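Local coordinates for protein GDP-perosamine synthase (Caulobacter crescentus, PDB 3BN1) that transfers an amino group from L-glutamate to GDP-4-keto-6-deoxy-D-mannose with the help of pyridoxal 5'-phosphate, making GDP-perosamine for the bacterial O-antigen, at residues E26-T31 against T235-A240; K118-I123 against A149-L154; E251-R256 against R284-M289; P322-P327 against I339-G344. One frame throughout, in Å; residues are numbered along the deposited sequence. Where two conformers were deposited one is given.

Contact 1: residues E26-T31 against T235-A240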
loop_
_atom_site.group_PDB
_atom_site.type_symbol
_atom_site.label_atom_id
_atom_site.label_comp_id
_atom_site.label_asym_id
_atom_site.label_seq_id
_atom_site.Cartn_x
_atom_site.Cartn_y
_atom_site.Cartn_z
ATOM N N GLU A 26 -3.566 -18.026 13.672
ATOM C CA GLU A 26 -2.267 -18.088 14.350
ATOM C C GLU A 26 -1.668 -16.697 14.470
ATOM O O GLU A 26 -1.061 -16.358 15.507
ATOM C CB GLU A 26 -1.293 -19.003 13.611
ATOM C CG GLU A 26 0.073 -19.072 14.315
ATOM C CD GLU A 26 1.154 -19.719 13.459
ATOM O OE1 GLU A 26 0.815 -20.726 12.779
ATOM O OE2 GLU A 26 2.292 -19.179 13.421
ATOM N N CYS A 27 -1.826 -15.881 13.422
ATOM C CA CYS A 27 -1.227 -14.541 13.500
ATOM C C CYS A 27 -1.949 -13.803 14.600
ATOM O O CYS A 27 -1.347 -13.029 15.305
ATOM C CB CYS A 27 -1.368 -13.681 12.232
ATOM S SG CYS A 27 -0.624 -14.337 10.734
ATOM N N MET A 28 -3.260 -13.965 14.659
ATOM C CA MET A 28 -3.995 -13.233 15.663
ATOM C C MET A 28 -3.598 -13.732 17.074
ATOM O O MET A 28 -3.566 -12.976 18.071
ATOM C CB MET A 28 -5.504 -13.582 15.534
ATOM C CG MET A 28 -6.261 -13.180 14.278
ATOM S SD MET A 28 -6.005 -11.374 13.907
ATOM C CE MET A 28 -7.100 -10.692 15.195
ATOM N N ASP A 29 -3.477 -15.037 17.191
ATOM C CA ASP A 29 -3.255 -15.626 18.519
ATOM C C ASP A 29 -1.862 -15.339 19.020
ATOM O O ASP A 29 -1.644 -15.301 20.221
ATOM C CB ASP A 29 -3.538 -17.132 18.486
ATOM C CG ASP A 29 -5.026 -17.426 18.520
ATOM O OD1 ASP A 29 -5.755 -16.522 19.002
ATOM O OD2 ASP A 29 -5.459 -18.510 18.064
ATOM N N THR A 30 -0.923 -15.166 18.100
ATOM C CA THR A 30 0.450 -14.849 18.503
ATOM C C THR A 30 0.730 -13.353 18.490
ATOM O O THR A 30 1.788 -12.937 18.893
ATOM C CB THR A 30 1.441 -15.474 17.555
ATOM O OG1 THR A 30 1.009 -15.205 16.205
ATOM C CG2 THR A 30 1.505 -16.992 17.841
ATOM N N THR A 31 -0.258 -12.604 18.022
ATOM C CA THR A 31 -0.216 -11.148 17.864
ATOM C C THR A 31 0.604 -10.621 16.687
ATOM O O THR A 31 0.597 -9.417 16.454
ATOM C CB THR A 31 -0.020 -10.423 19.211
ATOM O OG1 THR A 31 1.304 -10.664 19.696
ATOM C CG2 THR A 31 -1.046 -10.935 20.236
ATOM N N THR A 235 1.401 -7.473 5.083
ATOM C CA THR A 235 1.237 -7.915 6.456
ATOM C C THR A 235 1.440 -9.451 6.592
ATOM O O THR A 235 1.324 -10.227 5.612
ATOM C CB THR A 235 -0.159 -7.632 7.022
ATOM O OG1 THR A 235 -1.208 -8.320 6.264
ATOM C CG2 THR A 235 -0.349 -6.143 7.139
ATOM N N ASN A 236 1.726 -9.885 7.820
ATOM C CA ASN A 236 1.900 -11.303 8.117
ATOM C C ASN A 236 0.554 -11.982 7.902
ATOM O O ASN A 236 0.516 -13.161 7.548
ATOM C CB ASN A 236 2.347 -11.492 9.582
ATOM C CG ASN A 236 3.009 -12.869 9.858
ATOM O OD1 ASN A 236 3.782 -13.399 9.053
ATOM N ND2 ASN A 236 2.749 -13.409 11.054
ATOM N N ILE A 237 -0.548 -11.273 8.146
ATOM C CA ILE A 237 -1.891 -11.835 7.923
ATOM C C ILE A 237 -2.121 -12.098 6.421
ATOM O O ILE A 237 -2.533 -13.196 6.050
ATOM C CB ILE A 237 -3.048 -10.877 8.473
ATOM C CG1 ILE A 237 -3.170 -11.047 10.018
ATOM C CG2 ILE A 237 -4.373 -11.251 7.766
ATOM C CD1 ILE A 237 -4.269 -10.241 10.755
ATOM N N GLN A 238 -1.784 -11.126 5.563
ATOM C CA GLN A 238 -1.922 -11.324 4.122
ATOM C C GLN A 238 -0.997 -12.465 3.677
ATOM O O GLN A 238 -1.356 -13.257 2.824
ATOM C CB GLN A 238 -1.521 -10.053 3.332
ATOM C CG GLN A 238 -2.447 -8.830 3.530
ATOM C CD GLN A 238 -1.718 -7.494 3.341
ATOM O OE1 GLN A 238 -1.408 -6.835 4.314
ATOM N NE2 GLN A 238 -1.431 -7.127 2.106
ATOM N N ALA A 239 0.211 -12.543 4.229
ATOM C CA ALA A 239 1.139 -13.614 3.793
ATOM C C ALA A 239 0.611 -14.982 4.242
ATOM O O ALA A 239 0.837 -16.022 3.592
ATOM C CB ALA A 239 2.580 -13.411 4.337
ATOM N N ALA A 240 -0.053 -14.986 5.392
ATOM C CA ALA A 240 -0.592 -16.244 5.900
ATOM C C ALA A 240 -1.637 -16.760 4.901
ATOM O O ALA A 240 -1.563 -17.902 4.437
ATOM C CB ALA A 240 -1.127 -16.095 7.336
#
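Cys27, with chi1 at -60°, carries SG beside its own backbone N and out toward helix 236-240; Asn236 reaches back by placing CG opposite its backbone N (chi1 -160°). The amide arrives at the sulfur with Asn236 ND2 3.5 Å from Cys27 SG, a contact that is not a hydrogen bond: ND2 donates instead to the backbone oxygen of Trp32. On the next turn the same sulfur meets a methyl group, with Cys27 SG 3.9 Å from Ala240 CB, so one small side chain is covered by two residues four positions apart. Beside it, Cys27 CB lies 3.9 Å from Ile237 CG1. Met28, bent at its second and third torsions, crosses the Ile237 branch obliquely and sets SD 3.8 Å from Ile237 CD1. All five touching residues are buried. The two helical segments run nearly antiparallel at 150°, and their axes come no closer than 10.2 Å. A capping box, with Gln238 N donating to Thr235 OG1 over 2.9 Å, closes the N-terminus of the helix from which Asn236 and Ile237 project. Ile33, in the loop that follows helix 20-30, touches Met28 and Ile237. Val24 of the second subunit packs on Met28 and Ile241 of that subunit on Ile237, so the pair formed by helices 20-30 and 236-247, covered by Phe39 of helix 38-51 from its own chain, lies at the dimer interface.

Contact 2: residues K118-I123 against A149-L154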
loop_
_atom_site.group_PDB
_atom_site.type_symbol
_atom_site.label_atom_id
_atom_site.label_comp_id
_atom_site.label_asym_id
_atom_site.label_seq_id
_atom_site.Cartn_x
_atom_site.Cartn_y
_atom_site.Cartn_z
ATOM N N LYS A 118 5.738 -5.498 -33.156
ATOM C CA LYS A 118 5.520 -4.040 -33.222
ATOM C C LYS A 118 6.457 -3.319 -32.252
ATOM O O LYS A 118 6.524 -2.091 -32.156
ATOM C CB LYS A 118 4.047 -3.697 -32.930
ATOM C CG LYS A 118 3.126 -4.368 -33.934
ATOM C CD LYS A 118 1.777 -3.646 -34.131
ATOM C CE LYS A 118 1.620 -3.205 -35.613
ATOM N NZ LYS A 118 0.443 -3.771 -36.367
ATOM N N LEU A 119 7.225 -4.108 -31.532
ATOM C CA LEU A 119 8.116 -3.507 -30.557
ATOM C C LEU A 119 9.254 -2.647 -31.086
ATOM O O LEU A 119 9.487 -1.507 -30.631
ATOM C CB LEU A 119 8.730 -4.653 -29.775
ATOM C CG LEU A 119 8.967 -4.732 -28.278
ATOM C CD1 LEU A 119 7.845 -3.982 -27.511
ATOM C CD2 LEU A 119 9.093 -6.259 -27.971
ATOM N N GLU A 120 10.043 -3.217 -31.995
ATOM C CA GLU A 120 11.273 -2.536 -32.386
ATOM C C GLU A 120 11.193 -1.129 -32.838
ATOM O O GLU A 120 12.040 -0.319 -32.506
ATOM C CB GLU A 120 12.159 -3.351 -33.310
ATOM C CG GLU A 120 13.579 -3.218 -32.864
ATOM C CD GLU A 120 14.431 -4.236 -33.513
ATOM O OE1 GLU A 120 13.817 -5.173 -34.069
ATOM O OE2 GLU A 120 15.671 -4.092 -33.447
ATOM N N ALA A 121 10.165 -0.881 -33.631
ATOM C CA ALA A 121 9.927 0.412 -34.212
ATOM C C ALA A 121 9.544 1.388 -33.111
ATOM O O ALA A 121 9.389 2.581 -33.364
ATOM C CB ALA A 121 8.769 0.277 -35.168
ATOM N N LEU A 122 9.327 0.898 -31.895
ATOM C CA LEU A 122 8.926 1.861 -30.834
ATOM C C LEU A 122 10.111 2.260 -29.963
ATOM O O LEU A 122 10.035 3.178 -29.089
ATOM C CB LEU A 122 7.866 1.227 -29.925
ATOM C CG LEU A 122 6.510 1.064 -30.636
ATOM C CD1 LEU A 122 5.604 0.358 -29.599
ATOM C CD2 LEU A 122 5.989 2.409 -30.940
ATOM N N ILE A 123 11.194 1.519 -30.188
ATOM C CA ILE A 123 12.424 1.763 -29.409
ATOM C C ILE A 123 13.057 3.096 -29.814
ATOM O O ILE A 123 13.093 3.397 -30.996
ATOM C CB ILE A 123 13.425 0.546 -29.355
ATOM C CG1 ILE A 123 12.680 -0.722 -28.864
ATOM C CG2 ILE A 123 14.598 0.862 -28.409
ATOM C CD1 ILE A 123 13.445 -2.075 -29.025
ATOM N N ALA A 149 14.733 -6.956 -26.754
ATOM C CA ALA A 149 15.260 -6.272 -25.563
ATOM C C ALA A 149 16.774 -6.441 -25.431
ATOM O O ALA A 149 17.497 -5.481 -25.169
ATOM C CB ALA A 149 14.558 -6.796 -24.253
ATOM N N ARG A 150 17.256 -7.657 -25.632
ATOM C CA ARG A 150 18.702 -7.907 -25.486
ATOM C C ARG A 150 19.557 -7.158 -26.501
ATOM O O ARG A 150 20.635 -6.629 -26.172
ATOM C CB ARG A 150 19.004 -9.392 -25.438
ATOM C CG ARG A 150 18.201 -10.082 -24.335
ATOM C CD ARG A 150 18.494 -11.580 -24.190
ATOM N NE ARG A 150 18.157 -12.023 -22.831
ATOM C CZ ARG A 150 17.488 -13.131 -22.501
ATOM N NH1 ARG A 150 17.061 -13.979 -23.421
ATOM N NH2 ARG A 150 17.281 -13.427 -21.221
ATOM N N ARG A 151 18.989 -7.023 -27.694
ATOM C CA ARG A 151 19.590 -6.325 -28.799
ATOM C C ARG A 151 19.694 -4.833 -28.518
ATOM O O ARG A 151 20.627 -4.191 -29.000
ATOM C CB ARG A 151 18.724 -6.525 -30.059
ATOM C CG ARG A 151 19.505 -6.616 -31.349
ATOM C CD ARG A 151 19.202 -7.885 -32.138
ATOM N NE ARG A 151 17.780 -8.036 -32.439
ATOM C CZ ARG A 151 16.991 -7.060 -32.876
ATOM N NH1 ARG A 151 15.691 -7.303 -33.079
ATOM N NH2 ARG A 151 17.496 -5.852 -33.080
ATOM N N HIS A 152 18.745 -4.311 -27.747
ATOM C CA HIS A 152 18.692 -2.899 -27.411
ATOM C C HIS A 152 19.071 -2.648 -25.979
ATOM O O HIS A 152 18.902 -1.555 -25.458
ATOM C CB HIS A 152 17.310 -2.322 -27.741
ATOM C CG HIS A 152 17.015 -2.401 -29.207
ATOM N ND1 HIS A 152 17.458 -1.449 -30.096
ATOM C CD2 HIS A 152 16.496 -3.403 -29.962
ATOM C CE1 HIS A 152 17.180 -1.836 -31.332
ATOM N NE2 HIS A 152 16.565 -3.002 -31.278
ATOM N N ASN A 153 19.616 -3.671 -25.355
ATOM C CA ASN A 153 20.007 -3.528 -23.971
ATOM C C ASN A 153 18.884 -2.900 -23.172
ATOM O O ASN A 153 19.147 -1.929 -22.458
ATOM C CB ASN A 153 21.234 -2.632 -23.834
ATOM C CG ASN A 153 22.386 -3.333 -23.254
ATOM O OD1 ASN A 153 22.436 -3.553 -22.042
ATOM N ND2 ASN A 153 23.346 -3.690 -24.109
ATOM N N LEU A 154 17.677 -3.469 -23.214
ATOM C CA LEU A 154 16.562 -2.980 -22.391
ATOM C C LEU A 154 16.285 -4.024 -21.333
ATOM O O LEU A 154 16.506 -5.236 -21.517
ATOM C CB LEU A 154 15.252 -2.904 -23.212
ATOM C CG LEU A 154 15.564 -2.008 -24.422
ATOM C CD1 LEU A 154 14.490 -2.106 -25.386
ATOM C CD2 LEU A 154 15.765 -0.551 -23.984
#
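Arg151 turns its NH1/NH2 end to Glu120, each terminal nitrogen taking its own oxygen. Its NH1 reaches Glu120 OE1 at 3.0 Å with a nearly straight N-H (177°), though from above the carboxylate plane, and its NH2 meets Glu120 OE2 at 2.6 Å from the syn side. The planes of the two groups are 48° apart, which makes this a twisted salt bridge despite its paired bonds. The guanidinium also has a second acidic partner, Glu147, bound through NE.

His152 adds a third bond to the same carboxylate: NE2 donates to Glu120 OE2 over 2.6 Å at 170°, from the anti side and with OE2 in the imidazole plane. OE2 therefore takes two short bonds, both from one face of its plane, which would tend to favour a charged carboxylate. Over one face of the imidazole, displaced toward the rim, comes Ile123 CD1, a CH-pi contact 3.8 Å from the His152 ring centroid.

Asn153, at positive phi, is the C-prime residue of a Schellman motif that closes the helix, with Leu154 N bonded to Ala149 O at 2.8 Å. Just after it, Leu154 points toward the first segment, where its CD1 meets Ile123 CD1 tip to tip at 3.8 Å.

Helix 142-151 forms the beta-alpha-beta crossover between parallel strands 127-130 and 155-159. The contact ties its C-terminal end to the 3-10 turn 120-122 after helix 116-119, with Ile82 of strand 80-84 against Ile123 and Ile130 of strand 127-130 against Leu154.

Contact 3: residues E251-R256 against R284-M289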
loop_
_atom_site.group_PDB
_atom_site.type_symbol
_atom_site.label_atom_id
_atom_site.label_comp_id
_atom_site.label_asym_id
_atom_site.label_seq_id
_atom_site.Cartn_x
_atom_site.Cartn_y
_atom_site.Cartn_z
ATOM N N GLU A 251 -4.421 -27.441 -7.073
ATOM C CA GLU A 251 -5.864 -27.750 -7.009
ATOM C C GLU A 251 -6.676 -26.610 -7.547
ATOM O O GLU A 251 -7.636 -26.822 -8.293
ATOM C CB GLU A 251 -6.321 -27.994 -5.571
ATOM C CG GLU A 251 -5.600 -29.143 -4.859
ATOM C CD GLU A 251 -4.129 -28.857 -4.549
ATOM O OE1 GLU A 251 -3.602 -27.806 -4.995
ATOM O OE2 GLU A 251 -3.483 -29.705 -3.883
ATOM N N HIS A 252 -6.301 -25.402 -7.131
ATOM C CA HIS A 252 -6.958 -24.206 -7.670
ATOM C C HIS A 252 -6.897 -24.155 -9.214
ATOM O O HIS A 252 -7.916 -23.949 -9.896
ATOM C CB HIS A 252 -6.248 -22.971 -7.124
ATOM C CG HIS A 252 -6.500 -22.747 -5.663
ATOM N ND1 HIS A 252 -7.742 -22.936 -5.098
ATOM C CD2 HIS A 252 -5.691 -22.342 -4.656
ATOM C CE1 HIS A 252 -7.687 -22.682 -3.802
ATOM N NE2 HIS A 252 -6.456 -22.303 -3.512
ATOM N N LEU A 253 -5.697 -24.364 -9.765
ATOM C CA LEU A 253 -5.497 -24.379 -11.221
ATOM C C LEU A 253 -6.277 -25.517 -11.904
ATOM O O LEU A 253 -6.887 -25.311 -12.943
ATOM C CB LEU A 253 -3.994 -24.498 -11.577
ATOM C CG LEU A 253 -3.138 -23.316 -11.090
ATOM C CD1 LEU A 253 -1.678 -23.609 -11.251
ATOM C CD2 LEU A 253 -3.558 -22.015 -11.855
ATOM N N ALA A 254 -6.325 -26.683 -11.270
ATOM C CA ALA A 254 -7.041 -27.826 -11.854
ATOM C C ALA A 254 -8.504 -27.556 -11.929
ATOM O O ALA A 254 -9.189 -27.934 -12.888
ATOM C CB ALA A 254 -6.842 -29.083 -11.036
ATOM N N ALA A 255 -8.954 -26.883 -10.892
ATOM C CA ALA A 255 -10.331 -26.514 -10.826
ATOM C C ALA A 255 -10.683 -25.612 -11.995
ATOM O O ALA A 255 -11.693 -25.799 -12.683
ATOM C CB ALA A 255 -10.523 -25.824 -9.556
ATOM N N ARG A 256 -9.843 -24.613 -12.217
ATOM C CA ARG A 256 -10.024 -23.689 -13.324
ATOM C C ARG A 256 -9.913 -24.513 -14.634
ATOM O O ARG A 256 -10.712 -24.320 -15.568
ATOM C CB ARG A 256 -8.975 -22.548 -13.254
ATOM C CG ARG A 256 -9.390 -21.212 -12.791
ATOM C CD ARG A 256 -8.185 -20.374 -12.342
ATOM N NE ARG A 256 -8.695 -19.371 -11.413
ATOM C CZ ARG A 256 -9.432 -18.336 -11.813
ATOM N NH1 ARG A 256 -9.924 -17.445 -10.955
ATOM N NH2 ARG A 256 -9.638 -18.191 -13.113
ATOM N N ARG A 284 1.570 -23.490 -20.391
ATOM C CA ARG A 284 0.239 -23.504 -19.772
ATOM C C ARG A 284 -0.369 -22.133 -19.668
ATOM O O ARG A 284 0.265 -21.184 -19.161
ATOM C CB ARG A 284 0.369 -23.987 -18.337
ATOM C CG ARG A 284 -0.962 -24.180 -17.648
ATOM C CD ARG A 284 -0.802 -24.767 -16.251
ATOM N NE ARG A 284 -2.065 -25.389 -15.792
ATOM C CZ ARG A 284 -2.159 -26.094 -14.664
ATOM N NH1 ARG A 284 -1.093 -26.184 -13.873
ATOM N NH2 ARG A 284 -3.290 -26.704 -14.313
ATOM N N HIS A 285 -1.623 -22.073 -20.087
ATOM C CA HIS A 285 -2.442 -20.884 -19.996
ATOM C C HIS A 285 -3.320 -21.183 -18.782
ATOM O O HIS A 285 -4.079 -22.170 -18.738
ATOM C CB HIS A 285 -3.269 -20.839 -21.240
ATOM C CG HIS A 285 -4.123 -19.630 -21.363
ATOM N ND1 HIS A 285 -4.724 -19.033 -20.275
ATOM C CD2 HIS A 285 -4.564 -18.973 -22.468
ATOM C CE1 HIS A 285 -5.487 -18.043 -20.696
ATOM N NE2 HIS A 285 -5.397 -17.970 -22.015
ATOM N N VAL A 286 -3.149 -20.391 -17.734
ATOM C CA VAL A 286 -3.864 -20.630 -16.494
ATOM C C VAL A 286 -5.311 -20.111 -16.432
ATOM O O VAL A 286 -6.064 -20.461 -15.514
ATOM C CB VAL A 286 -3.033 -20.318 -15.248
ATOM C CG1 VAL A 286 -1.784 -21.261 -15.146
ATOM C CG2 VAL A 286 -2.750 -18.841 -15.176
ATOM N N PHE A 287 -5.731 -19.369 -17.447
ATOM C CA PHE A 287 -7.126 -18.950 -17.484
ATOM C C PHE A 287 -7.694 -18.170 -16.287
ATOM O O PHE A 287 -8.723 -18.534 -15.670
ATOM C CB PHE A 287 -7.993 -20.143 -17.910
ATOM C CG PHE A 287 -7.996 -20.381 -19.400
ATOM C CD1 PHE A 287 -8.786 -19.592 -20.251
ATOM C CD2 PHE A 287 -7.149 -21.314 -19.973
ATOM C CE1 PHE A 287 -8.770 -19.755 -21.675
ATOM C CE2 PHE A 287 -7.151 -21.520 -21.368
ATOM C CZ PHE A 287 -7.941 -20.723 -22.226
ATOM N N TRP A 288 -7.049 -17.038 -15.997
ATOM C CA TRP A 288 -7.578 -16.174 -14.960
ATOM C C TRP A 288 -9.051 -15.862 -15.338
ATOM O O TRP A 288 -9.973 -15.832 -14.499
ATOM C CB TRP A 288 -6.758 -14.878 -14.893
ATOM C CG TRP A 288 -7.432 -13.925 -13.879
ATOM C CD1 TRP A 288 -7.883 -14.229 -12.613
ATOM C CD2 TRP A 288 -7.708 -12.538 -14.084
ATOM N NE1 TRP A 288 -8.472 -13.095 -12.038
ATOM C CE2 TRP A 288 -8.338 -12.046 -12.919
ATOM C CE3 TRP A 288 -7.591 -11.692 -15.191
ATOM C CZ2 TRP A 288 -8.818 -10.735 -12.826
ATOM C CZ3 TRP A 288 -7.989 -10.347 -15.049
ATOM C CH2 TRP A 288 -8.547 -9.882 -13.867
ATOM N N MET A 289 -9.291 -15.700 -16.639
ATOM C CA MET A 289 -10.619 -15.455 -17.164
ATOM C C MET A 289 -10.683 -16.076 -18.533
ATOM O O MET A 289 -9.700 -15.947 -19.293
ATOM C CB MET A 289 -10.734 -13.958 -17.402
ATOM C CG MET A 289 -10.570 -13.215 -16.094
ATOM S SD MET A 289 -12.047 -12.406 -15.623
ATOM C CE MET A 289 -11.420 -10.773 -16.067
HETATM O O HOH W 1 -5.984 -23.336 -15.226
#
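Arg256 brings one nitrogen to two successive backbone oxygens: NH2 lies 2.7 Å from Phe287 O in a weak, bent bond and 2.8 Å from Trp288 O in a less bent one. Both oxygens sit near the edge of the guanidinium, although Trp288 O is tilted 24° from its plane, and the nitrogen approaches that carbonyl from above, 48° out of its plane, rather than along a lone pair. The arginine and indole side chains run side by side in the same direction, their planes 31° apart.

Around this grip, Leu253 CD2 packs on Val286 CG1 at 3.8 Å, and Leu253 CB lies over a face of the Arg284 guanidinium, 3.6 Å from Arg284 NH2. The charge of Arg284 is met by Glu257. A water lies near both backbones, 2.9 Å from Val286 O and 3.2 Å from Leu253 O.

Farther out, the loop is held in shape by Phe287 N, which donates to His285 ND1 over 3.0 Å; the two rings face each other, Phe287 CE2 standing 3.5 Å above the imidazole centre. Trp288 NE1 is bonded to Asn187 O, and its side chain touches the bound 2-oxoglutarate, so Arg256 holds the backbone of a pocket residue.

Backbone bonds join Arg284 to Thr167 and Val286 to Gly137. The loop thus lies between helix 249-266 on one hand and strand 167-168 and the loop of Gly137 on the other, before running into strand 290-294.

Contact 4: residues P322-P327 against I339-G344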
loop_
_atom_site.group_PDB
_atom_site.type_symbol
_atom_site.label_atom_id
_atom_site.label_comp_id
_atom_site.label_asym_id
_atom_site.label_seq_id
_atom_site.Cartn_x
_atom_site.Cartn_y
_atom_site.Cartn_z
ATOM N N PRO A 322 -8.675 0.000 -23.861
ATOM C CA PRO A 322 -7.311 0.370 -24.186
ATOM C C PRO A 322 -6.969 1.698 -23.462
ATOM O O PRO A 322 -7.790 2.616 -23.396
ATOM C CB PRO A 322 -7.369 0.543 -25.708
ATOM C CG PRO A 322 -8.381 -0.452 -26.175
ATOM C CD PRO A 322 -9.439 -0.412 -25.067
ATOM N N MET A 323 -5.740 1.820 -22.993
ATOM C CA MET A 323 -5.357 3.038 -22.263
ATOM C C MET A 323 -5.635 4.297 -23.055
ATOM O O MET A 323 -6.008 5.338 -22.524
ATOM C CB MET A 323 -3.826 3.090 -22.123
ATOM C CG MET A 323 -3.259 1.922 -21.315
ATOM S SD MET A 323 -3.727 1.900 -19.569
ATOM C CE MET A 323 -5.555 1.192 -19.716
ATOM N N HIS A 324 -5.212 4.242 -24.307
ATOM C CA HIS A 324 -5.247 5.434 -25.143
ATOM C C HIS A 324 -6.667 5.929 -25.371
ATOM O O HIS A 324 -6.877 6.945 -26.029
ATOM C CB HIS A 324 -4.397 5.214 -26.487
ATOM C CG HIS A 324 -5.055 4.311 -27.487
ATOM N ND1 HIS A 324 -5.218 2.959 -27.255
ATOM C CD2 HIS A 324 -5.689 4.567 -28.664
ATOM C CE1 HIS A 324 -5.887 2.417 -28.261
ATOM N NE2 HIS A 324 -6.189 3.372 -29.130
ATOM N N ILE A 325 -7.665 5.179 -24.906
ATOM C CA ILE A 325 -9.014 5.669 -25.180
ATOM C C ILE A 325 -9.575 6.216 -23.888
ATOM O O ILE A 325 -10.706 6.651 -23.871
ATOM C CB ILE A 325 -10.033 4.690 -25.815
ATOM C CG1 ILE A 325 -10.465 3.625 -24.814
ATOM C CG2 ILE A 325 -9.450 3.986 -26.996
ATOM C CD1 ILE A 325 -11.693 2.733 -25.286
ATOM N N MET A 326 -8.802 6.212 -22.813
ATOM C CA MET A 326 -9.335 6.791 -21.595
ATOM C C MET A 326 -8.612 8.097 -21.295
ATOM O O MET A 326 -7.491 8.243 -21.734
ATOM C CB MET A 326 -9.293 5.799 -20.437
ATOM C CG MET A 326 -10.250 4.652 -20.651
ATOM S SD MET A 326 -10.273 3.573 -19.273
ATOM C CE MET A 326 -8.642 2.865 -19.297
ATOM N N PRO A 327 -9.219 9.020 -20.532
ATOM C CA PRO A 327 -8.613 10.328 -20.302
ATOM C C PRO A 327 -7.148 10.382 -19.904
ATOM O O PRO A 327 -6.365 11.172 -20.429
ATOM C CB PRO A 327 -9.490 10.919 -19.205
ATOM C CG PRO A 327 -10.854 10.316 -19.488
ATOM C CD PRO A 327 -10.602 8.953 -20.026
ATOM N N ILE A 339 -5.575 -3.125 -33.083
ATOM C CA ILE A 339 -5.997 -4.432 -32.580
ATOM C C ILE A 339 -6.523 -4.244 -31.171
ATOM O O ILE A 339 -7.606 -4.729 -30.852
ATOM C CB ILE A 339 -4.938 -5.558 -32.588
ATOM C CG1 ILE A 339 -4.335 -5.824 -33.973
ATOM C CG2 ILE A 339 -5.617 -6.863 -32.145
ATOM C CD1 ILE A 339 -5.413 -6.041 -35.064
ATOM N N ALA A 340 -5.806 -3.470 -30.353
ATOM C CA ALA A 340 -6.256 -3.233 -28.972
ATOM C C ALA A 340 -7.689 -2.615 -28.961
ATOM O O ALA A 340 -8.550 -2.971 -28.150
ATOM C CB ALA A 340 -5.253 -2.263 -28.283
ATOM N N GLU A 341 -7.944 -1.672 -29.862
ATOM C CA GLU A 341 -9.275 -1.043 -29.939
ATOM C C GLU A 341 -10.363 -2.041 -30.276
ATOM O O GLU A 341 -11.434 -2.041 -29.632
ATOM C CB GLU A 341 -9.286 0.050 -31.004
ATOM C CG GLU A 341 -8.503 1.309 -30.580
ATOM C CD GLU A 341 -8.141 2.174 -31.767
ATOM O OE1 GLU A 341 -8.708 1.992 -32.872
ATOM O OE2 GLU A 341 -7.216 2.978 -31.608
ATOM N N ALA A 342 -10.072 -2.918 -31.259
ATOM C CA ALA A 342 -11.017 -3.973 -31.706
ATOM C C ALA A 342 -11.319 -4.945 -30.551
ATOM O O ALA A 342 -12.472 -5.293 -30.263
ATOM C CB ALA A 342 -10.385 -4.791 -32.913
ATOM N N CYS A 343 -10.265 -5.358 -29.859
ATOM C CA CYS A 343 -10.440 -6.281 -28.744
ATOM C C CYS A 343 -11.251 -5.664 -27.637
ATOM O O CYS A 343 -12.102 -6.321 -27.059
ATOM C CB CYS A 343 -9.129 -6.776 -28.191
ATOM S SG CYS A 343 -8.225 -7.849 -29.350
ATOM N N GLY A 344 -10.990 -4.386 -27.379
ATOM C CA GLY A 344 -11.736 -3.662 -26.359
ATOM C C GLY A 344 -13.214 -3.575 -26.700
ATOM O O GLY A 344 -14.077 -3.540 -25.811
#
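Pro322 sets CG of its ring on the backbone of helix 338-346, 3.2 Å from Ala340 O and 4.2 Å from Ala340 CB. A short 3-10 turn, 323-325, is thereby seated against an alpha helix, and a His-carboxylate hydrogen bond, His324 to Glu341, joins the same two elements. Gly344, one turn beyond Ala340, lets the ring in close: its CA is 4.2 Å from Pro322 CD with no side chain intervening. The carbonyl under the ring keeps its helical bond, Gly344 N reaching Ala340 O at 2.9 Å.

The turn and helix are probably part of the C-terminal small domain, as in other fold-type I aminotransferases, and the helix leads into strand 347-350. Asp106 receives the backbone N-H groups of Ile339 and Ala340, and Trp224 of the second subunit packs on Met326.

Polar pairing comes from His324, whose CG stands between its backbone N and carbonyl carbon (chi1 73°), aiming the ring at the helix, while the extended Glu341 chain meets it at about a right angle. ND1 is bonded to Ser85 OG, so both ring nitrogens have partners, which would restrain the ring's rotation. On the helix side, His324 NE2 donates at 167° to the anti lone pair of Glu341 OE2, 2.7 Å away and nearly in the imidazole plane.

In the fold
Contact 3 alone reaches the pocket: the side chain of Trp288 lies about 3 Å from the bound 2-oxoglutarate, whereas the side chain of Pro322 in contact 4 is about 14 Å from it. Contacts 1 and 3 follow one another on helices 236-247 and 249-266, with centres 27 Å apart and nearest atoms about 10 Å apart. Contact 2, nested in the chain loop closed by contact 1, lies across the chain's centre from it, 44 Å between centres. Contacts 2 and 4 are the nearest neighbours, their closest atoms about 6 Å apart, yet they do not touch. Contacts 1 and 4 both meet the second subunit although their centres are 41 Å apart, so the dimer interface touches the subunit at well-separated places.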